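Side-chain contacts in abhydrolase domain-containing protein (Exiguobacterium antarcticum, PDB 5H3H), which is a bacterial esterase of the alpha/beta hydrolase fold that hydrolyses ester bonds and is probably also able to act as a perhydrolase: residues I78-V81 against I82-K86; V142-L145 against I146-T149; E233-A236 against G237-L240; L252-R255 against E256-T259. All blocks are in the same frame, centred on the assembly; numbering follows the deposited sequence.

Contact 1. Residues I78-V81 against I82-K86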
# COMPACT_ATOMS: atom_id res chain seq x y z
N ILE B 78 -3.28 13.32 -2.29
CA ILE B 78 -1.81 13.34 -2.35
C ILE B 78 -1.29 12.31 -3.39
O ILE B 78 -0.36 12.63 -4.10
CB ILE B 78 -1.17 13.09 -0.99
CG1 ILE B 78 -1.66 14.19 0.00
CG2 ILE B 78 0.35 13.05 -1.11
CD1 ILE B 78 -1.68 15.60 -0.52
N ASN B 79 -1.92 11.15 -3.46
CA ASN B 79 -1.56 10.13 -4.45
C ASN B 79 -1.67 10.70 -5.82
O ASN B 79 -0.74 10.59 -6.61
CB ASN B 79 -2.40 8.87 -4.33
CG ASN B 79 -2.01 7.80 -5.36
OD1 ASN B 79 -0.88 7.26 -5.36
ND2 ASN B 79 -2.93 7.51 -6.27
N GLU B 80 -2.76 11.41 -6.10
CA GLU B 80 -2.88 12.11 -7.36
C GLU B 80 -1.78 13.13 -7.63
O GLU B 80 -1.25 13.18 -8.72
CB GLU B 80 -4.29 12.70 -7.55
CG GLU B 80 -5.36 11.63 -7.50
CD GLU B 80 -5.14 10.57 -8.58
OE1 GLU B 80 -4.79 10.98 -9.73
OE2 GLU B 80 -5.35 9.37 -8.25
N VAL B 81 -1.40 13.93 -6.65
CA VAL B 81 -0.37 14.90 -6.85
C VAL B 81 0.91 14.22 -7.34
O VAL B 81 1.49 14.62 -8.35
CB VAL B 81 -0.04 15.72 -5.54
CG1 VAL B 81 1.25 16.48 -5.70
CG2 VAL B 81 -1.19 16.69 -5.17
N ILE B 82 1.34 13.22 -6.60
CA ILE B 82 2.60 12.50 -6.85
C ILE B 82 2.52 11.74 -8.21
O ILE B 82 3.44 11.87 -9.01
CB ILE B 82 2.91 11.59 -5.64
CG1 ILE B 82 3.52 12.47 -4.52
CG2 ILE B 82 3.87 10.45 -5.97
CD1 ILE B 82 3.59 11.80 -3.17
N GLN B 83 1.41 11.01 -8.44
CA GLN B 83 1.23 10.22 -9.69
C GLN B 83 1.16 11.11 -10.91
O GLN B 83 1.92 10.88 -11.86
CB GLN B 83 -0.03 9.33 -9.62
CG GLN B 83 0.20 8.05 -8.85
CD GLN B 83 -0.89 7.01 -9.05
OE1 GLN B 83 -1.97 7.30 -9.56
NE2 GLN B 83 -0.59 5.78 -8.63
N GLN B 84 0.33 12.15 -10.88
CA GLN B 84 0.24 13.11 -12.04
C GLN B 84 1.45 14.00 -12.27
O GLN B 84 1.72 14.41 -13.40
CB GLN B 84 -1.00 14.00 -11.93
CG GLN B 84 -2.24 13.15 -11.99
CD GLN B 84 -3.51 13.89 -11.71
OE1 GLN B 84 -4.39 13.33 -11.05
NE2 GLN B 84 -3.66 15.11 -12.23
N LEU B 85 2.20 14.35 -11.23
CA LEU B 85 3.46 15.08 -11.45
C LEU B 85 4.63 14.09 -11.63
O LEU B 85 5.76 14.52 -11.85
CB LEU B 85 3.77 16.02 -10.28
CG LEU B 85 2.83 17.21 -10.03
CD1 LEU B 85 3.34 17.94 -8.79
CD2 LEU B 85 2.78 18.16 -11.22
N LYS B 86 4.37 12.79 -11.51
CA LYS B 86 5.35 11.72 -11.84
C LYS B 86 6.63 11.86 -11.01
O LYS B 86 7.74 11.89 -11.54
CB LYS B 86 5.62 11.69 -13.35
CG LYS B 86 4.43 11.20 -14.19
CD LYS B 86 4.50 9.68 -14.42
CE LYS B 86 3.14 9.07 -14.71
NZ LYS B 86 2.37 8.81 -13.44
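The last two turns of helix 71-85 carry this contact, in which Asn79 meets Gln83 and Ile78 meets Ile82 one turn on. The Asn79 CG lies anti to the backbone N (chi1 -180°), which carries its amide outward, to the side where Gln83 reaches it. There it crosses the Gln83 amide, with the two planes 59° apart. Asn79 ND2 stands 3.4 Å from Gln83 OE1, and Asn79 CG is 3.9 Å from Gln83 CD. Tyr105 and His109 of helix 97-109 touch the same asparagine. With an alanine here, a gap beside Tyr105 and His109 is likely to open, and the Gln83 amide to turn more freely. The inward side is apolar. Ile78 CG2 meets Ile82 CD1 at 4.0 Å, and Val81 lies alongside Leu85. Ile78 and Val81 both rest on Val54 of strand 50-54. The backbone bonds are regular, with Gln83 N to Asn79 O at 2.9 Å. Lys86 curls back, and its NZ donates to Gln83 O at 2.6 Å from above the carbonyl plane. Separately, the backbone N of Lys86 bonds weakly to that oxygen. Positive phi (58°) and two bonds back into the last turn make this a Schellman motif, a frequent C-terminal ending of alpha-helices.

Contact 2. Residues V142-L145 against I146-T149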
# COMPACT_ATOMS: atom_id res chain seq x y z
N VAL B 142 -12.77 19.71 20.41
CA VAL B 142 -12.72 20.00 18.96
C VAL B 142 -14.10 20.41 18.44
O VAL B 142 -14.23 21.29 17.56
CB VAL B 142 -12.10 18.84 18.13
CG1 VAL B 142 -10.64 18.58 18.49
CG2 VAL B 142 -12.86 17.56 18.33
N ASP B 143 -15.14 19.77 18.96
CA ASP B 143 -16.52 20.26 18.75
C ASP B 143 -16.68 21.73 19.15
O ASP B 143 -17.32 22.47 18.41
CB ASP B 143 -17.55 19.40 19.49
CG ASP B 143 -17.75 18.03 18.84
OD1 ASP B 143 -17.71 17.91 17.59
OD2 ASP B 143 -17.99 17.06 19.60
N ALA B 144 -16.04 22.15 20.23
CA ALA B 144 -16.01 23.56 20.64
C ALA B 144 -15.39 24.46 19.57
O ALA B 144 -15.94 25.53 19.28
CB ALA B 144 -15.25 23.74 21.95
N LEU B 145 -14.27 24.05 18.97
CA LEU B 145 -13.71 24.79 17.84
C LEU B 145 -14.61 24.85 16.62
O LEU B 145 -14.71 25.90 15.94
CB LEU B 145 -12.36 24.19 17.42
CG LEU B 145 -11.15 24.47 18.28
CD1 LEU B 145 -9.95 23.76 17.70
CD2 LEU B 145 -10.86 25.94 18.44
N ILE B 146 -15.24 23.72 16.31
CA ILE B 146 -16.16 23.66 15.19
C ILE B 146 -17.36 24.62 15.40
O ILE B 146 -17.75 25.36 14.49
CB ILE B 146 -16.62 22.23 14.97
CG1 ILE B 146 -15.43 21.35 14.48
CG2 ILE B 146 -17.75 22.16 13.96
CD1 ILE B 146 -15.63 19.90 14.82
N GLU B 147 -17.85 24.65 16.62
CA GLU B 147 -19.00 25.50 16.99
C GLU B 147 -18.63 26.94 16.82
O GLU B 147 -19.39 27.68 16.23
CB GLU B 147 -19.47 25.22 18.44
CG GLU B 147 -19.30 26.33 19.51
CD GLU B 147 -19.03 25.73 20.87
OE1 GLU B 147 -18.03 26.14 21.48
OE2 GLU B 147 -19.80 24.81 21.29
N ASP B 148 -17.44 27.29 17.31
CA ASP B 148 -16.87 28.64 17.16
C ASP B 148 -16.66 29.02 15.68
O ASP B 148 -17.00 30.14 15.29
CB ASP B 148 -15.57 28.75 17.95
CG ASP B 148 -15.81 28.79 19.47
OD1 ASP B 148 -16.99 28.98 19.87
OD2 ASP B 148 -14.83 28.61 20.24
N THR B 149 -16.13 28.12 14.85
CA THR B 149 -16.02 28.46 13.41
C THR B 149 -17.35 28.73 12.71
O THR B 149 -17.44 29.59 11.77
CB THR B 149 -14.92 27.65 12.56
OG1 THR B 149 -15.37 27.27 11.22
CG2 THR B 149 -14.23 26.60 13.27
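The carboxylates of Glu147 and Asp148 both lie against Ala144, one turn back. Ala144 CA sits over one face of the Glu147 group, 3.7 Å from its CD. Ala144 O stands over a face of the Asp148 group, 3.3 Å from its CG. That same oxygen accepts Asp148 N at 3.0 Å. It is also 3.1 Å from Glu147 OE1, but both are acceptors and no bond forms. Glu147 chi1 is 113°, away from any staggered value, and it swings the chain round to Ala144. The third carboxylate, that of Asp143, runs alongside Ile146, with OD1 4.0 Å from Ile146 CD1. Its strong partner is Arg197, through a salt bridge to helix 186-198. Helix 139-149 belongs to the cap region, the insertion between strands 114-120 and 211-217 of the alpha/beta hydrolase core. The side chain of Leu145 is about 7 Å from the bound ethaneperoxoic acid, and Val142 touches Phe127 of that pocket. Ile146 holds its CG1 beside the backbone N (chi1 -67°), so CG1 packs 3.3 Å from Val142 O. Ile146 N donates to this oxygen at 2.9 Å. Beyond it, the isoleucine touches Ala193 and Ile194.

Contact 3. Residues E233-A236 against G237-L240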
# COMPACT_ATOMS: atom_id res chain seq x y z
N GLU B 233 8.00 5.57 19.28
CA GLU B 233 8.01 4.21 19.77
C GLU B 233 7.52 3.24 18.70
O GLU B 233 8.06 2.14 18.59
CB GLU B 233 7.19 4.05 21.07
CG GLU B 233 8.04 4.30 22.30
CD GLU B 233 7.44 3.70 23.55
OE1 GLU B 233 8.14 2.93 24.26
OE2 GLU B 233 6.26 4.02 23.81
N ASN B 234 6.54 3.68 17.91
CA ASN B 234 5.78 2.81 17.02
C ASN B 234 6.17 2.81 15.54
O ASN B 234 5.82 1.86 14.81
CB ASN B 234 4.27 3.08 17.18
CG ASN B 234 3.76 2.62 18.55
OD1 ASN B 234 3.72 1.43 18.82
ND2 ASN B 234 3.40 3.57 19.43
N ILE B 235 6.85 3.86 15.09
CA ILE B 235 7.34 3.89 13.70
C ILE B 235 8.78 3.39 13.77
O ILE B 235 9.64 4.00 14.44
CB ILE B 235 7.29 5.30 13.09
CG1 ILE B 235 5.84 5.84 13.05
CG2 ILE B 235 7.98 5.32 11.72
CD1 ILE B 235 5.77 7.28 12.70
N ALA B 236 9.04 2.31 13.03
CA ALA B 236 10.32 1.64 12.97
C ALA B 236 11.46 2.48 12.45
O ALA B 236 11.38 3.18 11.40
CB ALA B 236 10.17 0.39 12.12
N GLY B 237 12.52 2.50 13.22
CA GLY B 237 13.66 3.30 12.88
C GLY B 237 13.54 4.82 12.93
O GLY B 237 14.54 5.46 12.72
N SER B 238 12.36 5.39 13.19
CA SER B 238 12.21 6.86 13.34
C SER B 238 13.25 7.53 14.27
O SER B 238 13.56 6.99 15.33
CB SER B 238 10.80 7.21 13.84
OG SER B 238 10.53 6.69 15.14
N ARG B 239 13.78 8.68 13.86
CA ARG B 239 14.56 9.57 14.74
C ARG B 239 13.66 10.65 15.32
O ARG B 239 12.68 11.02 14.71
CB ARG B 239 15.68 10.25 13.97
CG ARG B 239 16.60 9.28 13.23
CD ARG B 239 17.82 9.96 12.62
NE ARG B 239 18.96 9.03 12.55
CZ ARG B 239 19.16 8.11 11.60
NH1 ARG B 239 18.31 7.96 10.58
NH2 ARG B 239 20.24 7.31 11.67
N LEU B 240 14.02 11.18 16.47
CA LEU B 240 13.23 12.25 17.10
C LEU B 240 14.12 13.44 17.37
O LEU B 240 15.10 13.30 18.09
CB LEU B 240 12.67 11.76 18.42
CG LEU B 240 12.05 12.81 19.35
CD1 LEU B 240 10.88 13.48 18.63
CD2 LEU B 240 11.63 12.20 20.68
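Ile235 sets its CG2 branch over the CB of Ser238, at 4.0 Å. This is the apolar half of the contact. The polar half is the carbonyl of Ile235, gripped twice by Ser238. Ser238 OG donates to Ile235 O at 2.9 Å, and Ser238 N reaches the same oxygen at 3.3 Å. Both donors come from the same face of the carbonyl plane, the backbone N well above it and the hydroxyl closer to it. The hydroxyl gets there because OG sits between the backbone N and the carbonyl carbon (chi1 63°). Ile235 to Ser238 form a type II beta turn. It closes helix 225-234 and starts strand 239-243, within a beta-alpha-beta unit that begins with strand 211-217. Gly237 fills the turn position that needs positive phi (69°). A CB there would lie only 2.7 Å from Ala236 O, so glycine suits the site. Were Ser238 an alanine, Ile235 O would probably lose its shorter bond, keeping the longer one from the backbone N, and the turn would be held less firmly. Ser238 also touches His232 on the helix and Thr212 on the neighbouring strand. Ile235 packs on Thr212 too, and on Ile208. Arg239 then joins the sheet through backbone hydrogen bonds with Thr212 and Ile214.

Contact 4. Residues L252-R255 against E256-T259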
# COMPACT_ATOMS: atom_id res chain seq x y z
N LEU B 252 8.40 28.94 12.84
CA LEU B 252 8.76 30.28 13.26
C LEU B 252 9.39 30.39 14.66
O LEU B 252 10.23 31.26 14.88
CB LEU B 252 7.51 31.15 13.26
CG LEU B 252 6.69 31.32 11.99
CD1 LEU B 252 5.57 32.30 12.31
CD2 LEU B 252 7.54 31.81 10.83
N ASP B 253 8.95 29.59 15.64
CA ASP B 253 9.53 29.64 16.99
C ASP B 253 11.07 29.36 16.95
O ASP B 253 11.82 30.05 17.65
CB ASP B 253 8.86 28.63 17.96
CG ASP B 253 7.52 29.10 18.54
OD1 ASP B 253 7.21 30.30 18.60
OD2 ASP B 253 6.76 28.24 19.02
N GLU B 254 11.50 28.39 16.13
CA GLU B 254 12.92 28.01 15.92
C GLU B 254 13.18 27.86 14.44
O GLU B 254 13.64 26.85 13.95
CB GLU B 254 13.32 26.71 16.68
CG GLU B 254 13.47 26.89 18.22
CD GLU B 254 13.80 25.59 19.02
OE1 GLU B 254 12.85 24.97 19.64
OE2 GLU B 254 14.98 25.17 19.04
N ARG B 255 12.87 28.93 13.73
CA ARG B 255 12.96 28.96 12.31
C ARG B 255 14.24 28.35 11.75
O ARG B 255 14.18 27.46 10.90
CB ARG B 255 12.82 30.39 11.79
CG ARG B 255 12.57 30.35 10.27
CD ARG B 255 13.23 31.37 9.38
NE ARG B 255 14.63 31.64 9.70
CZ ARG B 255 15.00 32.63 10.50
NH1 ARG B 255 14.07 33.38 11.08
NH2 ARG B 255 16.28 32.81 10.77
N GLU B 256 15.38 28.88 12.18
CA GLU B 256 16.67 28.43 11.69
C GLU B 256 16.96 26.96 11.96
O GLU B 256 17.38 26.21 11.02
CB GLU B 256 17.77 29.31 12.28
CG GLU B 256 19.02 29.37 11.42
CD GLU B 256 18.95 30.44 10.35
OE1 GLU B 256 17.83 30.76 9.89
OE2 GLU B 256 20.02 30.96 9.94
N LYS B 257 16.70 26.51 13.19
CA LYS B 257 16.91 25.11 13.53
C LYS B 257 15.95 24.17 12.74
O LYS B 257 16.34 23.12 12.18
CB LYS B 257 16.77 24.89 15.03
CG LYS B 257 17.21 23.50 15.46
CD LYS B 257 16.84 23.26 16.92
CE LYS B 257 16.88 21.80 17.25
NZ LYS B 257 16.50 21.55 18.67
N PHE B 258 14.70 24.58 12.67
CA PHE B 258 13.72 23.79 11.92
C PHE B 258 14.17 23.66 10.47
O PHE B 258 14.26 22.54 9.96
CB PHE B 258 12.32 24.41 12.03
CG PHE B 258 11.25 23.58 11.38
CD1 PHE B 258 10.65 22.54 12.04
CD2 PHE B 258 10.86 23.82 10.09
CE1 PHE B 258 9.69 21.75 11.45
CE2 PHE B 258 9.89 23.05 9.50
CZ PHE B 258 9.31 22.01 10.18
N THR B 259 14.46 24.80 9.81
CA THR B 259 14.91 24.79 8.41
C THR B 259 16.19 23.99 8.19
O THR B 259 16.28 23.19 7.30
CB THR B 259 15.03 26.23 7.78
OG1 THR B 259 15.82 27.10 8.61
CG2 THR B 259 13.77 26.86 7.72
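Arg255 and Glu256 are neighbours that form a salt bridge. Arg255 NH2 donates to Glu256 OE1 at 2.7 Å, and Arg255 NE adds a weak bond to the same oxygen. Glu256 OE1 lies at the edge of the guanidinium, in its plane. Seen from the glutamate, the donor stands above the carboxylate plane, and the two planes are 84° apart. Bends at chi2 and chi3 of Arg255 fold the guanidinium back, so that Glu256 N lies over one of its faces. On another side of the helix start, Glu254 runs alongside Lys257. Glu254 OE2 is 3.4 Å from Lys257 CD, and the ion pair to Lys257 NZ is long, at 3.9 Å. Their stronger partners lie outside. Glu254 OE1 takes hydrogen bonds from Ser246 OG and Glu245 N, while Lys257 NZ donates to Val242 O and makes a cation-pi contact with Phe243.

Glu254 is the N-cap residue of helix 255-267, right after the short helix 250-253. Its carbonyl opens the first turn, accepting Phe258 N at 2.8 Å with an N-H...O angle of 170°. Arg255 O takes Thr259 N at 2.9 Å. Thr259 OG1 lies near Arg255 O and Glu256 O, and its proton may serve either. The Phe258 ring leads away to Gln40, Met250 and Phe251. Further out, Asp253 fixes the loops around the junction. Its OD2 accepts Gly247 N and Ala166 N, and its OD1 bonds His169 NE2. Gly247 precedes His248, a residue of the ethaneperoxoic acid pocket.

The four contacts follow one another along the chain without touching. Contact 1 lies on helix 71-85, which packs against the central sheet. Contact 2 lies on helix 139-149 of the cap region, with its centre about 33 Å from those of contacts 1 and 3. Contact 3 turns the chain from helix 225-234 into strand 239-243, an outermost strand of the sheet within this chain. Contact 4 follows, where helix 250-253 gives way to helix 255-267. Contacts 3 and 4 are the nearest pair, about 22 Å between centres. Contact 2 thus sits in the cap close to the ligand pocket, while contacts 3 and 4 bracket the segment bearing His248 of that pocket, probably the catalytic histidine as in relatives.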